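Long-range contacts in beta-glucosidase (Pseudoalteromonas sp., PDB 3F95), which forms the extra C-terminal beta-sandwich domain of an exo-1,3/1,4-beta-glucanase, an enzyme that probably splits glucose units from beta-glucans: residues A[15-20]-A[72-77]; A[45-50]-A[59-64]; A[91-96]-A[162-167]; A[105-110]-A[151-156]; A[132-137]-A[179-184]. All blocks are in the same frame, centred on the assembly; numbering follows the deposited sequence. Where two conformers were deposited one is given.

In the fold
The domain is a beta-sandwich. Contacts 2, 3 and 5 tie together its mixed sheet, and contacts 1 and 4 the antiparallel sheet packed against it. Contacts 2 and 3, with centres about 9 Å apart, are linked through the neighbouring strands 58-63 and 161-171; contacts 3 and 5, about 14 Å apart, are linked through strands 87-94 and 132-137. In the other sheet, contacts 1 and 4 lie about 11 Å apart and meet where Tyr73 pairs with Thr151. The core between the sheets joins contact 3 to contact 4 through Ile165 and Ile156, and contact 1 to contact 2 through Trp20 and Phe61. The glycoside hydrolase family 3 regions of the enzyme probably lie outside this C-terminal piece.

Contact 1: A[15-20]-A[72-77]; sequences AKNMTW and SYLEPT
The backbone N of Leu74 is gripped by two oxygens of Asn17: the carbonyl O at 2.8 Å, and the side-chain OD1 at 3.2 Å in a weak, bent bond. This closes the end of an antiparallel pairing between strands 18-24 and 67-73 of one sheet of the beta-sandwich. Further along, Thr19 and Ser72 form a hydrogen-bonded pair, with Thr19 N giving to Ser72 O and Ser72 N to Thr19 O; the OG of Ser72 turns instead to Gln21. Met18 and Tyr73 are the adjacent non-hydrogen-bonded pair, and their side chains run side by side. Bends at chi2 (-60°) and chi3 (-65°) fold the methionine back, so that CE stands over the middle of the Tyr73 ring, 3.9 Å from its centroid in a CH-pi contact, while SD comes in obliquely as a Met-aromatic contact. Flexible, polarisable methionine suits this place beside a flat ring. Thr77 CB covers the opposite face near the rim, and Leu9, Ile150 and Ala153 also touch the tyrosine. With an alanine replacing Tyr73, the Met18 methyl would probably lose its aromatic seat and a gap would open towards Thr77. Asn17 spans the corner with its other amide atom, ND2, which gives a weak bond of 3.1 Å to Thr77 OG1, a hydroxyl that itself donates to Glu75 O.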
# COMPACT_ATOMS: atom_id res chain seq x y z
N ALA A 15 -4.31 -11.39 -4.47
CA ALA A 15 -5.61 -12.05 -4.43
C ALA A 15 -6.24 -11.88 -5.82
O ALA A 15 -5.82 -11.04 -6.62
CB ALA A 15 -6.49 -11.40 -3.35
N LYS A 16 -7.20 -12.70 -6.23
CA LYS A 16 -7.57 -12.78 -7.70
C LYS A 16 -7.87 -11.49 -8.58
O LYS A 16 -7.29 -11.30 -9.65
CB LYS A 16 -8.64 -13.86 -7.89
CG LYS A 16 -8.13 -15.29 -7.65
CD LYS A 16 -9.25 -16.30 -7.26
CE LYS A 16 -9.90 -16.96 -8.47
NZ LYS A 16 -11.07 -17.81 -8.09
N ASN A 17 -8.83 -10.68 -8.13
CA ASN A 17 -9.26 -9.37 -8.60
C ASN A 17 -8.28 -8.23 -8.29
O ASN A 17 -8.67 -7.09 -8.40
CB ASN A 17 -10.66 -9.06 -7.95
CG ASN A 17 -11.37 -7.82 -8.53
OD1 ASN A 17 -11.22 -7.47 -9.72
ND2 ASN A 17 -12.21 -7.18 -7.69
N MET A 18 -7.02 -8.54 -7.97
CA MET A 18 -6.05 -7.49 -7.58
C MET A 18 -4.82 -7.39 -8.49
O MET A 18 -4.34 -8.40 -9.03
CB MET A 18 -5.56 -7.64 -6.13
CG MET A 18 -6.61 -7.94 -5.06
SD MET A 18 -7.85 -6.68 -4.94
CE MET A 18 -6.92 -5.26 -4.36
N THR A 19 -4.30 -6.17 -8.63
CA THR A 19 -3.02 -5.93 -9.30
C THR A 19 -2.27 -4.84 -8.59
O THR A 19 -2.87 -3.99 -7.95
CB THR A 19 -3.06 -5.09 -10.64
OG1 THR A 19 -4.36 -4.63 -10.99
CG2 THR A 19 -2.22 -5.62 -11.70
N TRP A 20 -0.96 -4.82 -8.81
CA TRP A 20 -0.18 -3.64 -8.51
C TRP A 20 -0.31 -2.70 -9.73
O TRP A 20 -0.42 -3.17 -10.90
CB TRP A 20 1.29 -4.00 -8.33
CG TRP A 20 1.57 -4.98 -7.22
CD1 TRP A 20 1.91 -6.27 -7.34
CD2 TRP A 20 1.55 -4.69 -5.81
NE1 TRP A 20 2.07 -6.85 -6.09
CE2 TRP A 20 1.89 -5.89 -5.14
CE3 TRP A 20 1.27 -3.54 -5.07
CZ2 TRP A 20 1.95 -5.98 -3.73
CZ3 TRP A 20 1.34 -3.62 -3.66
CH2 TRP A 20 1.68 -4.83 -3.02
N SER A 72 -4.61 -2.39 -6.42
CA SER A 72 -5.88 -1.96 -6.99
C SER A 72 -6.77 -3.13 -7.42
O SER A 72 -6.27 -4.22 -7.71
CB SER A 72 -5.65 -0.98 -8.14
OG SER A 72 -5.18 -1.65 -9.29
N TYR A 73 -8.08 -2.89 -7.41
CA TYR A 73 -9.06 -3.87 -7.84
C TYR A 73 -9.17 -3.79 -9.37
O TYR A 73 -9.17 -2.71 -9.95
CB TYR A 73 -10.42 -3.57 -7.20
CG TYR A 73 -10.46 -3.74 -5.69
CD1 TYR A 73 -10.79 -4.96 -5.12
CD2 TYR A 73 -10.20 -2.67 -4.84
CE1 TYR A 73 -10.84 -5.13 -3.74
CE2 TYR A 73 -10.26 -2.83 -3.45
CZ TYR A 73 -10.57 -4.06 -2.92
OH TYR A 73 -10.62 -4.23 -1.53
N LEU A 74 -9.27 -4.93 -10.03
CA LEU A 74 -9.34 -4.93 -11.49
C LEU A 74 -10.62 -4.24 -12.00
O LEU A 74 -10.61 -3.56 -13.03
CB LEU A 74 -9.08 -6.33 -12.05
CG LEU A 74 -7.57 -6.68 -11.96
CD1 LEU A 74 -7.29 -8.11 -12.34
CD2 LEU A 74 -6.72 -5.73 -12.80
N GLU A 75 -11.70 -4.34 -11.22
CA GLU A 75 -12.88 -3.51 -11.45
C GLU A 75 -13.33 -2.95 -10.11
O GLU A 75 -13.16 -3.61 -9.10
CB GLU A 75 -14.01 -4.31 -12.09
CG GLU A 75 -14.47 -5.51 -11.28
CD GLU A 75 -15.70 -6.17 -11.86
OE1 GLU A 75 -16.55 -6.60 -11.06
OE2 GLU A 75 -15.82 -6.25 -13.11
N PRO A 76 -13.88 -1.71 -10.10
CA PRO A 76 -14.42 -1.13 -8.87
C PRO A 76 -15.24 -2.14 -8.07
O PRO A 76 -16.11 -2.84 -8.61
CB PRO A 76 -15.31 0.02 -9.36
CG PRO A 76 -15.11 0.12 -10.88
CD PRO A 76 -13.97 -0.77 -11.24
N THR A 77 -14.96 -2.18 -6.77
CA THR A 77 -15.51 -3.17 -5.87
C THR A 77 -15.96 -2.44 -4.61
O THR A 77 -15.15 -1.83 -3.94
CB THR A 77 -14.41 -4.21 -5.55
OG1 THR A 77 -13.95 -4.81 -6.77
CG2 THR A 77 -14.91 -5.30 -4.59

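Contact 2: A[45-50]-A[59-64]; sequences LLMQSV and RGFNWR
Leu45 and Trp63 stand side by side across a beta hairpin, and the methyl CD1 of the leucine sits over one face of the indole, 3.7 Å from the centroid of its five-membered ring in a CH-pi contact. The leucine reaches there because CG is turned away from the backbone N (chi1 178°). Two residues along on the same face, Met47 runs alongside Phe61, pointing the same way: CG is 3.3 Å from Phe61 CE1, and SD, oblique to the ring, makes a Met-aromatic contact. Next comes Arg59, whose aliphatic part suits this greasy row: its CD rests 3.8 Å from Met47 SD, and Met47 CE meets the guanidinium at its edge. The charged end is held elsewhere, NE by Gly34 O and NH1 by Glu56 O. On the other face Gly60, opposite Gln48, has Val50 CG1 close by, and a CB there would crowd that methyl. Four backbone bonds, such as Gly60 N to Gln48 O at 2.8 Å, join the strands. Strand 58-63 is flanked on its far side by strand 161-171, while the face of Leu45, Phe61 and Trp63 packs on Leu69 of strand 67-73, and Trp20 of strand 18-24 touches Met47, Phe61 and Arg59.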
# COMPACT_ATOMS: atom_id res chain seq x y z
N LEU A 45 9.49 4.52 -11.02
CA LEU A 45 8.96 3.64 -9.96
C LEU A 45 9.27 2.20 -10.39
O LEU A 45 8.85 1.78 -11.47
CB LEU A 45 7.45 3.86 -9.74
CG LEU A 45 6.73 2.99 -8.70
CD1 LEU A 45 7.44 3.07 -7.32
CD2 LEU A 45 5.24 3.39 -8.57
N LEU A 46 10.01 1.48 -9.54
CA LEU A 46 10.41 0.10 -9.80
C LEU A 46 9.94 -0.79 -8.66
O LEU A 46 9.98 -0.36 -7.50
CB LEU A 46 11.93 -0.06 -9.90
CG LEU A 46 12.82 0.76 -10.86
CD1 LEU A 46 14.14 -0.02 -11.08
CD2 LEU A 46 12.14 1.10 -12.18
N MET A 47 9.52 -2.00 -9.00
CA MET A 47 9.11 -3.00 -8.04
C MET A 47 10.02 -4.24 -8.16
O MET A 47 10.29 -4.70 -9.26
CB MET A 47 7.66 -3.41 -8.31
CG MET A 47 7.19 -4.57 -7.41
SD MET A 47 5.49 -5.06 -7.65
CE MET A 47 5.61 -6.15 -9.11
N GLN A 48 10.48 -4.75 -7.01
CA GLN A 48 11.28 -5.97 -6.91
C GLN A 48 10.64 -6.83 -5.83
O GLN A 48 9.82 -6.35 -5.06
CB GLN A 48 12.68 -5.64 -6.39
CG GLN A 48 13.66 -4.99 -7.34
CD GLN A 48 15.00 -4.78 -6.63
OE1 GLN A 48 15.34 -5.50 -5.68
NE2 GLN A 48 15.76 -3.79 -7.09
N SER A 49 10.98 -8.12 -5.76
CA SER A 49 10.48 -8.93 -4.67
C SER A 49 11.49 -8.87 -3.53
O SER A 49 12.69 -8.73 -3.76
CB SER A 49 10.25 -10.37 -5.11
OG SER A 49 11.49 -11.02 -5.31
N VAL A 50 10.99 -9.02 -2.31
CA VAL A 50 11.85 -9.08 -1.12
C VAL A 50 11.34 -10.26 -0.25
O VAL A 50 10.22 -10.76 -0.43
CB VAL A 50 11.83 -7.76 -0.31
CG1 VAL A 50 12.37 -6.58 -1.11
CG2 VAL A 50 10.45 -7.44 0.22
N ARG A 59 7.10 -7.03 -1.54
CA ARG A 59 7.50 -6.31 -2.74
C ARG A 59 8.17 -5.03 -2.29
O ARG A 59 7.63 -4.30 -1.44
CB ARG A 59 6.28 -6.02 -3.61
CG ARG A 59 5.61 -7.28 -4.18
CD ARG A 59 6.40 -7.88 -5.35
NE ARG A 59 5.71 -9.09 -5.84
CZ ARG A 59 5.80 -10.29 -5.27
NH1 ARG A 59 6.53 -10.47 -4.16
NH2 ARG A 59 5.14 -11.32 -5.81
N GLY A 60 9.34 -4.75 -2.87
CA GLY A 60 10.06 -3.52 -2.60
C GLY A 60 9.76 -2.55 -3.72
O GLY A 60 9.69 -2.97 -4.89
N PHE A 61 9.58 -1.29 -3.37
CA PHE A 61 9.28 -0.24 -4.34
C PHE A 61 10.26 0.92 -4.16
O PHE A 61 10.46 1.39 -3.03
CB PHE A 61 7.83 0.22 -4.15
CG PHE A 61 6.81 -0.88 -4.37
CD1 PHE A 61 6.37 -1.19 -5.65
CD2 PHE A 61 6.27 -1.59 -3.29
CE1 PHE A 61 5.42 -2.19 -5.87
CE2 PHE A 61 5.32 -2.60 -3.47
CZ PHE A 61 4.90 -2.92 -4.77
N ASN A 62 10.85 1.39 -5.26
CA ASN A 62 11.80 2.51 -5.22
C ASN A 62 11.26 3.62 -6.11
O ASN A 62 11.02 3.36 -7.30
CB ASN A 62 13.17 2.07 -5.74
CG ASN A 62 13.85 1.05 -4.84
OD1 ASN A 62 13.79 1.13 -3.62
ND2 ASN A 62 14.53 0.08 -5.46
N TRP A 63 11.02 4.81 -5.55
CA TRP A 63 10.62 6.00 -6.31
C TRP A 63 11.88 6.84 -6.55
O TRP A 63 12.61 7.19 -5.60
CB TRP A 63 9.71 6.88 -5.48
CG TRP A 63 8.27 6.48 -5.37
CD1 TRP A 63 7.23 7.08 -6.00
CD2 TRP A 63 7.71 5.41 -4.58
NE1 TRP A 63 6.06 6.46 -5.66
CE2 TRP A 63 6.32 5.44 -4.78
CE3 TRP A 63 8.26 4.46 -3.70
CZ2 TRP A 63 5.44 4.55 -4.13
CZ3 TRP A 63 7.39 3.54 -3.06
CH2 TRP A 63 6.00 3.60 -3.29
N ARG A 64 12.11 7.18 -7.82
CA ARG A 64 13.15 8.14 -8.18
C ARG A 64 12.60 9.40 -8.81
O ARG A 64 13.34 10.38 -8.98
CB ARG A 64 14.18 7.48 -9.11
CG ARG A 64 14.95 6.38 -8.41
CD ARG A 64 15.88 5.73 -9.38
NE ARG A 64 16.95 6.65 -9.71
CZ ARG A 64 17.44 6.80 -10.94
NH1 ARG A 64 16.96 6.07 -11.94
NH2 ARG A 64 18.42 7.68 -11.14

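Contact 3: A[91-96]-A[162-167]; sequences KMRIDK and SLAIAD
Asp95 and Lys96 both face Ser162 in a classic beta bulge, which interrupts the antiparallel pairing of strands 87-94 and 161-171 in the mixed sheet of the sandwich, where the chain turns a corner at Asp95. Lys96 N bonds to Ser162 O and Ser162 N to Lys96 O, each at 3.0 Å, while the extra residue Asp95 swings its carboxylate back towards the serine. Its CG sits between the backbone N and the carbonyl carbon (chi1 59°), and this brings OD2 to 2.7 Å from Ser162 OG. Serine suits this place, being small and bringing a hydroxyl to the acid. Regular pairs follow, Arg93 with Ala164 and Lys91 with Ala166, each joined by two backbone bonds. The face bearing Met92, Ile94, Leu163 and Ile165 is apolar and looks into the core, where Ile156 of the other sheet meets Met92 and Ile165; the two alanines on the reverse face are short enough to lie beside long neighbours, with Ala164 CB 4.1 Å from Arg93 NH2. Further along, the Lys91 chain runs extended until a bend at chi4 (65°) carries NZ to Asp167. There NZ makes a salt bridge of 2.7 Å with Asp167 OD2, using the anti lone pair, and also gives to a water that lies 3.0 Å from Asp167 O and may bridge to it. The direct salt bridge is the firm link: with opposite charges so close the aspartate probably stays ionised, and the lysine is likely to be held close to it.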
# COMPACT_ATOMS: atom_id res chain seq x y z
N LYS A 91 2.16 -5.08 6.39
CA LYS A 91 3.49 -4.87 6.94
C LYS A 91 4.25 -3.94 5.99
O LYS A 91 4.11 -4.04 4.76
CB LYS A 91 4.23 -6.20 7.12
CG LYS A 91 3.48 -7.16 8.10
CD LYS A 91 4.23 -8.47 8.28
CE LYS A 91 3.49 -9.39 9.30
NZ LYS A 91 2.16 -9.79 8.74
N MET A 92 5.00 -3.01 6.55
CA MET A 92 5.78 -2.05 5.74
C MET A 92 7.15 -1.87 6.37
O MET A 92 7.28 -1.93 7.61
CB MET A 92 5.04 -0.72 5.65
CG MET A 92 5.74 0.34 4.79
SD MET A 92 4.95 1.94 4.79
CE MET A 92 3.50 1.57 3.79
N ARG A 93 8.17 -1.65 5.54
CA ARG A 93 9.49 -1.25 6.00
C ARG A 93 9.88 -0.04 5.14
O ARG A 93 9.81 -0.11 3.90
CB ARG A 93 10.48 -2.39 5.77
CG ARG A 93 11.93 -2.05 6.10
CD ARG A 93 12.85 -3.25 5.83
NE ARG A 93 12.89 -3.53 4.39
CZ ARG A 93 13.41 -4.62 3.82
NH1 ARG A 93 13.96 -5.58 4.56
NH2 ARG A 93 13.38 -4.74 2.50
N ILE A 94 10.26 1.07 5.76
CA ILE A 94 10.68 2.23 4.97
C ILE A 94 12.19 2.32 5.08
O ILE A 94 12.70 2.76 6.11
CB ILE A 94 9.99 3.52 5.44
CG1 ILE A 94 8.45 3.34 5.35
CG2 ILE A 94 10.47 4.76 4.60
CD1 ILE A 94 7.69 4.60 5.81
N ASP A 95 12.89 1.87 4.04
CA ASP A 95 14.36 1.90 4.09
C ASP A 95 14.98 3.23 3.66
O ASP A 95 16.09 3.55 4.05
CB ASP A 95 14.97 0.73 3.35
CG ASP A 95 14.55 0.69 1.92
OD1 ASP A 95 13.34 0.54 1.65
OD2 ASP A 95 15.43 0.80 1.05
N LYS A 96 14.24 4.02 2.89
CA LYS A 96 14.66 5.40 2.69
C LYS A 96 13.46 6.31 2.77
O LYS A 96 12.58 6.25 1.90
CB LYS A 96 15.42 5.59 1.37
CG LYS A 96 15.86 7.04 1.14
CD LYS A 96 16.65 7.24 -0.15
CE LYS A 96 15.76 7.14 -1.37
NZ LYS A 96 16.42 7.64 -2.62
N SER A 162 11.93 4.84 -0.65
CA SER A 162 12.15 3.41 -0.77
C SER A 162 11.49 2.68 0.39
O SER A 162 11.77 2.95 1.58
CB SER A 162 13.65 3.11 -0.85
OG SER A 162 13.86 1.72 -1.00
N LEU A 163 10.64 1.70 0.06
CA LEU A 163 9.94 0.94 1.07
C LEU A 163 9.58 -0.42 0.51
O LEU A 163 9.75 -0.67 -0.67
CB LEU A 163 8.69 1.69 1.56
CG LEU A 163 7.61 2.09 0.52
CD1 LEU A 163 6.81 0.94 -0.06
CD2 LEU A 163 6.69 3.16 1.11
N ALA A 164 9.08 -1.27 1.39
CA ALA A 164 8.61 -2.59 0.98
C ALA A 164 7.32 -2.86 1.71
O ALA A 164 7.10 -2.33 2.79
CB ALA A 164 9.62 -3.63 1.29
N ILE A 165 6.46 -3.68 1.11
CA ILE A 165 5.13 -3.98 1.63
C ILE A 165 4.94 -5.49 1.60
O ILE A 165 5.43 -6.15 0.70
CB ILE A 165 4.06 -3.28 0.73
CG1 ILE A 165 4.12 -1.76 0.92
CG2 ILE A 165 2.65 -3.77 1.07
CD1 ILE A 165 3.51 -0.99 -0.26
N ALA A 166 4.24 -6.03 2.59
CA ALA A 166 3.86 -7.44 2.61
C ALA A 166 2.56 -7.62 3.37
O ALA A 166 2.17 -6.76 4.16
CB ALA A 166 4.95 -8.26 3.25
N ASP A 167 1.90 -8.76 3.15
CA ASP A 167 0.85 -9.24 4.05
C ASP A 167 -0.27 -8.22 4.20
O ASP A 167 -0.61 -7.75 5.33
CB ASP A 167 1.45 -9.60 5.43
CG ASP A 167 2.35 -10.85 5.41
OD1 ASP A 167 2.51 -11.54 4.37
OD2 ASP A 167 2.91 -11.15 6.49
O HOH W 1 0.09 -7.91 8.21

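Contact 4: A[105-110]-A[151-156]; sequences QVMCSE and TDALRI
Met107 CE is pressed to 3.4 Å from Ala153 CB, closer than usual for two carbons, at the buried heart of this contact. Both residues sit where their strands turn a corner, and alanine is small enough to admit the methionine, whose chain bends at chi2 and ends against it; Leu138 and Leu170 lie around the same methionine. The backbone is equally snug: Met107 N gives to Ala153 O, and Cys108 N gives an almost straight bond of 2.8 Å to Asp152 O. On the partly exposed side the backbones of Gln105 and Arg155 still pair firmly, but their side chains meet more loosely, with Arg155 NH1 giving a weak bond of 3.1 Å to Gln105 OE1 and the amide almost perpendicular to the guanidinium. Arg155 is steadied chiefly by Asp152, whose OD2 lies in the guanidinium plane and takes bonds from NE (2.8 Å) and NH2 (2.9 Å) in a side-on salt bridge. One face of the flat group lies under Cys108 SG, 3.6 Å off the plane, so the cation lies against the Cys108-Cys113 disulfide. A leucine in place of Arg155 would probably leave the Asp152 carboxylate without its cationic mate and take the flat group away from Cys108 SG. Beyond it, Cys108 O accepts from both Thr151 N and Asp152 N, because these two residues face Cys108 together: a classic beta bulge, here in the antiparallel sheet where strands 102-108 and 149-158 meet.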
# COMPACT_ATOMS: atom_id res chain seq x y z
N GLN A 105 -2.75 6.73 0.72
CA GLN A 105 -4.20 6.79 0.62
C GLN A 105 -4.78 5.37 0.71
O GLN A 105 -4.17 4.41 0.22
CB GLN A 105 -4.61 7.53 -0.68
CG GLN A 105 -4.43 9.05 -0.59
CD GLN A 105 -4.54 9.75 -1.94
OE1 GLN A 105 -3.81 9.45 -2.89
NE2 GLN A 105 -5.43 10.73 -2.01
N VAL A 106 -5.92 5.21 1.39
CA VAL A 106 -6.46 3.89 1.65
C VAL A 106 -7.94 3.85 1.24
O VAL A 106 -8.72 4.77 1.57
CB VAL A 106 -6.29 3.51 3.16
CG1 VAL A 106 -6.98 2.21 3.48
CG2 VAL A 106 -4.80 3.45 3.51
N MET A 107 -8.27 2.81 0.48
CA MET A 107 -9.65 2.54 0.03
C MET A 107 -10.26 3.74 -0.72
O MET A 107 -11.16 4.47 -0.23
CB MET A 107 -10.52 2.03 1.20
CG MET A 107 -10.04 0.72 1.79
SD MET A 107 -10.12 -0.67 0.63
CE MET A 107 -8.72 -1.60 1.14
N CYS A 108 -9.72 3.94 -1.92
CA CYS A 108 -10.05 5.09 -2.75
C CYS A 108 -11.04 4.68 -3.82
O CYS A 108 -10.85 3.67 -4.50
CB CYS A 108 -8.81 5.64 -3.45
SG CYS A 108 -7.53 6.18 -2.29
N SER A 109 -12.08 5.49 -3.98
CA SER A 109 -12.99 5.35 -5.11
C SER A 109 -12.50 6.26 -6.21
O SER A 109 -11.35 6.72 -6.18
CB SER A 109 -14.43 5.69 -4.71
OG SER A 109 -14.47 6.81 -3.85
N GLU A 110 -13.36 6.51 -7.19
CA GLU A 110 -13.07 7.50 -8.21
C GLU A 110 -12.61 8.81 -7.60
O GLU A 110 -11.65 9.41 -8.09
N THR A 151 -11.51 1.46 -6.08
CA THR A 151 -10.54 1.12 -7.13
C THR A 151 -9.14 0.83 -6.57
O THR A 151 -8.54 -0.18 -6.93
CB THR A 151 -10.50 2.21 -8.21
OG1 THR A 151 -11.72 2.15 -8.97
CG2 THR A 151 -9.32 1.98 -9.15
N ASP A 152 -8.63 1.70 -5.72
CA ASP A 152 -7.30 1.51 -5.13
C ASP A 152 -7.46 1.15 -3.63
O ASP A 152 -7.88 2.01 -2.83
CB ASP A 152 -6.46 2.80 -5.28
CG ASP A 152 -6.01 3.07 -6.73
OD1 ASP A 152 -6.14 2.20 -7.64
OD2 ASP A 152 -5.48 4.20 -6.92
N ALA A 153 -7.15 -0.10 -3.27
CA ALA A 153 -7.11 -0.49 -1.83
C ALA A 153 -6.08 0.36 -1.05
O ALA A 153 -6.34 0.81 0.08
CB ALA A 153 -6.84 -1.98 -1.69
N LEU A 154 -4.92 0.58 -1.67
CA LEU A 154 -3.95 1.56 -1.20
C LEU A 154 -3.27 2.28 -2.36
O LEU A 154 -3.12 1.73 -3.45
CB LEU A 154 -2.90 0.90 -0.29
CG LEU A 154 -1.80 0.01 -0.84
CD1 LEU A 154 -0.58 0.79 -1.31
CD2 LEU A 154 -1.38 -1.03 0.24
N ARG A 155 -2.83 3.50 -2.11
CA ARG A 155 -2.10 4.26 -3.11
C ARG A 155 -1.01 5.02 -2.37
O ARG A 155 -1.29 5.69 -1.36
CB ARG A 155 -3.06 5.21 -3.83
CG ARG A 155 -2.39 6.09 -4.88
CD ARG A 155 -3.34 7.19 -5.38
NE ARG A 155 -4.62 6.65 -5.80
CZ ARG A 155 -5.80 7.23 -5.62
NH1 ARG A 155 -5.90 8.41 -5.00
NH2 ARG A 155 -6.88 6.63 -6.05
N ILE A 156 0.23 4.88 -2.81
CA ILE A 156 1.34 5.64 -2.22
C ILE A 156 1.94 6.52 -3.33
O ILE A 156 2.32 6.03 -4.39
CB ILE A 156 2.42 4.70 -1.63
CG1 ILE A 156 1.79 3.85 -0.50
CG2 ILE A 156 3.63 5.52 -1.13
CD1 ILE A 156 2.67 2.68 -0.08

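Contact 5: A[132-137]-A[179-184]; sequences HTLAIP and ISLTCA
Leu181 lays its side chain alongside Ile136, both pointing the same way. From the backbone outwards, its CB lies 4.2 Å from both Ala135 O and Ile136 CG1, and CG is equally far from that same CG1. The branch CD1 settles closer, 3.9 Å from Ile136 CG1, and also touches Ile136 CD1 and Leu134 CD1. With chi1 at -57°, CG is anti to the carbonyl carbon, which directs the leucine towards these aliphatic residues. Branched, apolar side chains suit a face that meets Leu125 of helix 123-126 and Phe122. The backbones run parallel: Ile179 N gives to Thr133 O, Ala135 N to Ile179 O and Leu181 N to Ala135 O, each at 2.8 Å. Pro137, having no N-H to offer, ends this pattern, and its CD packs 3.3 Å from Leu181 O. That oxygen and Pro137 O both accept from Arg115 NH1, so one arginine bridges the two chains. Just beyond, Cys183 is fastened to Cys140 by a disulfide. Leu181 is itself the centre of an inverse gamma turn, closed by a weak bond from Thr182 N to Ser180 O, which turns the chain out of the short parallel strand at the border of the mixed sheet.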
# COMPACT_ATOMS: atom_id res chain seq x y z
N HIS A 132 7.35 -3.17 10.24
CA HIS A 132 6.28 -2.98 11.23
C HIS A 132 4.94 -3.38 10.66
O HIS A 132 4.67 -3.19 9.46
CB HIS A 132 6.19 -1.53 11.69
CG HIS A 132 7.49 -1.02 12.23
ND1 HIS A 132 7.92 -1.30 13.51
CD2 HIS A 132 8.48 -0.31 11.65
CE1 HIS A 132 9.11 -0.77 13.70
NE2 HIS A 132 9.48 -0.17 12.58
N THR A 133 4.09 -3.95 11.50
CA THR A 133 2.73 -4.26 11.10
C THR A 133 1.85 -3.04 11.41
O THR A 133 1.73 -2.63 12.57
CB THR A 133 2.19 -5.50 11.82
OG1 THR A 133 3.09 -6.58 11.60
CG2 THR A 133 0.83 -5.87 11.28
N LEU A 134 1.26 -2.47 10.37
CA LEU A 134 0.44 -1.26 10.50
C LEU A 134 -1.04 -1.63 10.33
O LEU A 134 -1.41 -2.32 9.36
CB LEU A 134 0.86 -0.23 9.44
CG LEU A 134 2.33 0.23 9.41
CD1 LEU A 134 2.54 1.24 8.27
CD2 LEU A 134 2.72 0.86 10.79
N ALA A 135 -1.87 -1.21 11.29
CA ALA A 135 -3.31 -1.38 11.18
C ALA A 135 -3.97 -0.03 10.92
O ALA A 135 -3.77 0.93 11.67
CB ALA A 135 -3.91 -2.09 12.44
N ILE A 136 -4.69 0.08 9.81
CA ILE A 136 -5.24 1.38 9.41
C ILE A 136 -6.76 1.39 9.49
O ILE A 136 -7.44 0.82 8.63
CB ILE A 136 -4.77 1.79 7.98
CG1 ILE A 136 -3.24 1.81 7.93
CG2 ILE A 136 -5.35 3.15 7.64
CD1 ILE A 136 -2.65 1.89 6.53
N PRO A 137 -7.31 2.04 10.54
CA PRO A 137 -8.77 2.05 10.66
C PRO A 137 -9.35 2.74 9.43
O PRO A 137 -8.84 3.78 8.99
CB PRO A 137 -9.05 2.86 11.92
CG PRO A 137 -7.71 3.49 12.33
CD PRO A 137 -6.62 2.76 11.63
N ILE A 179 0.57 -1.73 14.95
CA ILE A 179 0.55 -0.33 15.33
C ILE A 179 -0.58 0.33 14.54
O ILE A 179 -0.58 0.27 13.30
CB ILE A 179 1.90 0.33 15.00
CG1 ILE A 179 3.06 -0.47 15.63
CG2 ILE A 179 1.92 1.84 15.37
CD1 ILE A 179 4.47 0.04 15.20
N SER A 180 -1.56 0.91 15.23
CA SER A 180 -2.70 1.52 14.57
C SER A 180 -2.38 2.96 14.13
O SER A 180 -1.99 3.82 14.94
CB SER A 180 -3.94 1.46 15.47
OG SER A 180 -5.07 2.07 14.85
N LEU A 181 -2.53 3.21 12.82
CA LEU A 181 -2.45 4.57 12.29
C LEU A 181 -3.80 5.24 12.48
O LEU A 181 -4.60 5.38 11.56
CB LEU A 181 -2.02 4.60 10.81
CG LEU A 181 -0.68 3.92 10.50
CD1 LEU A 181 -0.33 4.22 9.04
CD2 LEU A 181 0.41 4.44 11.46
N THR A 182 -4.05 5.65 13.72
CA THR A 182 -5.31 6.24 14.12
C THR A 182 -5.51 7.60 13.45
O THR A 182 -4.58 8.19 12.93
CB THR A 182 -5.36 6.38 15.68
OG1 THR A 182 -4.32 7.27 16.09
CG2 THR A 182 -5.15 5.03 16.34
N CYS A 183 -6.76 8.07 13.47
CA CYS A 183 -7.15 9.30 12.81
C CYS A 183 -6.57 10.55 13.48
O CYS A 183 -6.41 10.58 14.71
CB CYS A 183 -8.68 9.37 12.79
SG CYS A 183 -9.43 7.96 11.90
N ALA A 184 -6.24 11.55 12.67
CA ALA A 184 -5.64 12.78 13.20
C ALA A 184 -6.67 13.56 14.00
O ALA A 184 -7.84 13.58 13.63
CB ALA A 184 -5.07 13.63 12.10